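Kinetochore-associated protein NSL1 homolog (Homo sapiens, PDB 5LSI) forms part of the MIS12 complex, which is required for kinetochore formation and for normal chromosome alignment and segregation during mitosis. Local coordinates at residues 32-37 with 52-57. Numbering follows the deposited sequence.
Sequences RFVQKL and DAQWTF
Val34 reaches into the surface of helix 46-62 formed by Ala53, Gln54 and Phe57, and its CA lies 6.3 Å from that of Gln54. A branched apolar residue suits this place because its two methyls spread, CG1 toward Ala53 and CG2 toward Phe57, with Gln54 touching both. CG1, anti to the backbone N (chi1 178°), lies 3.8 Å from Ala53 CB, whose small size lets the helices come close. CG2 meets the Phe57 ring obliquely, 4.3 Å from Phe57 CG, and also packs against Gln54 OE1. That oxygen is buried against the valine without a polar partner in the model. On the exposed flank, Gln35 bends at chi2 (-71°) and brings OE1 to 3.3 Å from Gln54 NE2, the two amides nearly coplanar, their planes 14° apart. Gln54 suits this border because its long chain, also bent at chi2, can lie across Val34 while the NE2 end of its amide turns to polar atoms; NE2 gives a weak hydrogen bond to Gly31 O. Were Gln54 cut back to an alanine, Val34 would probably lose cover on one side, and Gln35 OE1 and Gly31 O their amide neighbour. Phe57 also packs on Leu27 and Cys30, continuing the apolar seam along helix 20-35, while an aromatic side chain of another protein chain covers Val34 further. Helices 20-35 and 46-62 pack as an antiparallel helical hairpin, here in the N-terminal part of NSL1.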
loop_
_atom_site.group_PDB
_atom_site.type_symbol
_atom_site.label_atom_id
_atom_site.label_comp_id
_atom_site.label_asym_id
_atom_site.label_seq_id
_atom_site.Cartn_x
_atom_site.Cartn_y
_atom_site.Cartn_z
ATOM N N ARG B 32 2.113 10.840 2.405
ATOM C CA ARG B 32 2.900 11.705 3.273
ATOM C C ARG B 32 4.088 10.964 3.869
ATOM O O ARG B 32 5.156 11.555 4.058
ATOM C CB ARG B 32 2.009 12.276 4.378
ATOM C CG ARG B 32 2.716 13.180 5.372
ATOM C CD ARG B 32 1.714 14.047 6.127
ATOM N NE ARG B 32 2.243 14.529 7.402
ATOM C CZ ARG B 32 2.998 15.615 7.541
ATOM N NH1 ARG B 32 3.321 16.343 6.481
ATOM N NH2 ARG B 32 3.433 15.972 8.744
ATOM N N PHE B 33 3.930 9.669 4.152
ATOM C CA PHE B 33 5.028 8.902 4.735
ATOM C C PHE B 33 6.135 8.640 3.720
ATOM O O PHE B 33 7.306 8.527 4.102
ATOM C CB PHE B 33 4.492 7.595 5.320
ATOM C CG PHE B 33 3.513 7.803 6.440
ATOM C CD1 PHE B 33 3.942 7.822 7.756
ATOM C CD2 PHE B 33 2.170 8.012 6.174
ATOM C CE1 PHE B 33 3.046 8.029 8.787
ATOM C CE2 PHE B 33 1.270 8.222 7.199
ATOM C CZ PHE B 33 1.708 8.230 8.507
ATOM N N VAL B 34 5.798 8.554 2.433
ATOM C CA VAL B 34 6.838 8.454 1.414
ATOM C C VAL B 34 7.624 9.758 1.327
ATOM O O VAL B 34 8.852 9.750 1.172
ATOM C CB VAL B 34 6.225 8.072 0.056
ATOM C CG1 VAL B 34 7.306 8.007 -1.012
ATOM C CG2 VAL B 34 5.495 6.743 0.162
ATOM N N GLN B 35 6.931 10.899 1.426
ATOM C CA GLN B 35 7.606 12.192 1.363
ATOM C C GLN B 35 8.592 12.363 2.510
ATOM O O GLN B 35 9.663 12.953 2.332
ATOM C CB GLN B 35 6.576 13.323 1.374
ATOM C CG GLN B 35 5.624 13.305 0.193
ATOM C CD GLN B 35 6.302 13.694 -1.103
ATOM O OE1 GLN B 35 6.120 13.044 -2.132
ATOM N NE2 GLN B 35 7.086 14.766 -1.062
ATOM N N LYS B 36 8.252 11.847 3.694
ATOM C CA LYS B 36 9.140 11.973 4.845
ATOM C C LYS B 36 10.467 11.254 4.636
ATOM O O LYS B 36 11.435 11.552 5.342
ATOM C CB LYS B 36 8.457 11.439 6.106
ATOM C CG LYS B 36 7.121 12.086 6.417
ATOM C CD LYS B 36 7.228 13.596 6.513
ATOM C CE LYS B 36 6.823 14.083 7.898
ATOM N NZ LYS B 36 6.940 15.563 8.033
ATOM N N LEU B 37 10.533 10.311 3.695
ATOM C CA LEU B 37 11.803 9.672 3.368
ATOM C C LEU B 37 12.802 10.645 2.765
ATOM O O LEU B 37 14.009 10.387 2.834
ATOM C CB LEU B 37 11.587 8.525 2.390
ATOM C CG LEU B 37 10.867 7.292 2.912
ATOM C CD1 LEU B 37 10.245 6.579 1.730
ATOM C CD2 LEU B 37 11.847 6.390 3.643
ATOM N N ASP B 52 9.782 8.233 -7.850
ATOM C CA ASP B 52 9.858 6.797 -8.103
ATOM C C ASP B 52 9.243 6.008 -6.952
ATOM O O ASP B 52 8.442 5.091 -7.171
ATOM C CB ASP B 52 11.316 6.392 -8.328
ATOM C CG ASP B 52 11.482 4.905 -8.560
ATOM O OD1 ASP B 52 10.577 4.286 -9.161
ATOM O OD2 ASP B 52 12.519 4.352 -8.137
ATOM N N ALA B 53 9.598 6.366 -5.713
ATOM C CA ALA B 53 9.072 5.653 -4.549
ATOM C C ALA B 53 7.562 5.813 -4.429
ATOM O O ALA B 53 6.854 4.855 -4.101
ATOM C CB ALA B 53 9.761 6.141 -3.275
ATOM N N GLN B 54 7.051 7.022 -4.678
ATOM C CA GLN B 54 5.611 7.247 -4.624
ATOM C C GLN B 54 4.881 6.399 -5.659
ATOM O O GLN B 54 3.856 5.773 -5.361
ATOM C CB GLN B 54 5.311 8.731 -4.843
ATOM C CG GLN B 54 3.897 9.121 -4.500
ATOM C CD GLN B 54 3.713 9.323 -3.013
ATOM O OE1 GLN B 54 3.215 8.440 -2.313
ATOM N NE2 GLN B 54 4.122 10.488 -2.517
ATOM N N TRP B 55 5.402 6.374 -6.891
ATOM C CA TRP B 55 4.774 5.621 -7.973
ATOM C C TRP B 55 4.869 4.118 -7.732
ATOM O O TRP B 55 3.932 3.373 -8.038
ATOM C CB TRP B 55 5.419 6.012 -9.306
ATOM C CG TRP B 55 5.015 5.160 -10.463
ATOM C CD1 TRP B 55 3.744 4.931 -10.919
ATOM C CD2 TRP B 55 5.888 4.421 -11.322
ATOM N NE1 TRP B 55 3.778 4.087 -12.013
ATOM C CE2 TRP B 55 5.084 3.761 -12.277
ATOM C CE3 TRP B 55 7.273 4.254 -11.378
ATOM C CZ2 TRP B 55 5.626 2.945 -13.275
ATOM C CZ3 TRP B 55 7.810 3.445 -12.368
ATOM C CH2 TRP B 55 6.990 2.802 -13.303
ATOM N N THR B 56 5.994 3.652 -7.184
ATOM C CA THR B 56 6.105 2.250 -6.794
ATOM C C THR B 56 5.107 1.914 -5.697
ATOM O O THR B 56 4.463 0.859 -5.735
ATOM C CB THR B 56 7.530 1.948 -6.326
ATOM O OG1 THR B 56 8.449 2.197 -7.397
ATOM C CG2 THR B 56 7.650 0.504 -5.886
ATOM N N PHE B 57 4.960 2.806 -4.717
ATOM C CA PHE B 57 4.015 2.574 -3.628
ATOM C C PHE B 57 2.588 2.477 -4.153
ATOM O O PHE B 57 1.861 1.528 -3.840
ATOM C CB PHE B 57 4.139 3.688 -2.587
ATOM C CG PHE B 57 3.056 3.671 -1.545
ATOM C CD1 PHE B 57 3.019 2.678 -0.580
ATOM C CD2 PHE B 57 2.081 4.657 -1.525
ATOM C CE1 PHE B 57 2.022 2.662 0.382
ATOM C CE2 PHE B 57 1.083 4.651 -0.564
ATOM C CZ PHE B 57 1.051 3.650 0.386
#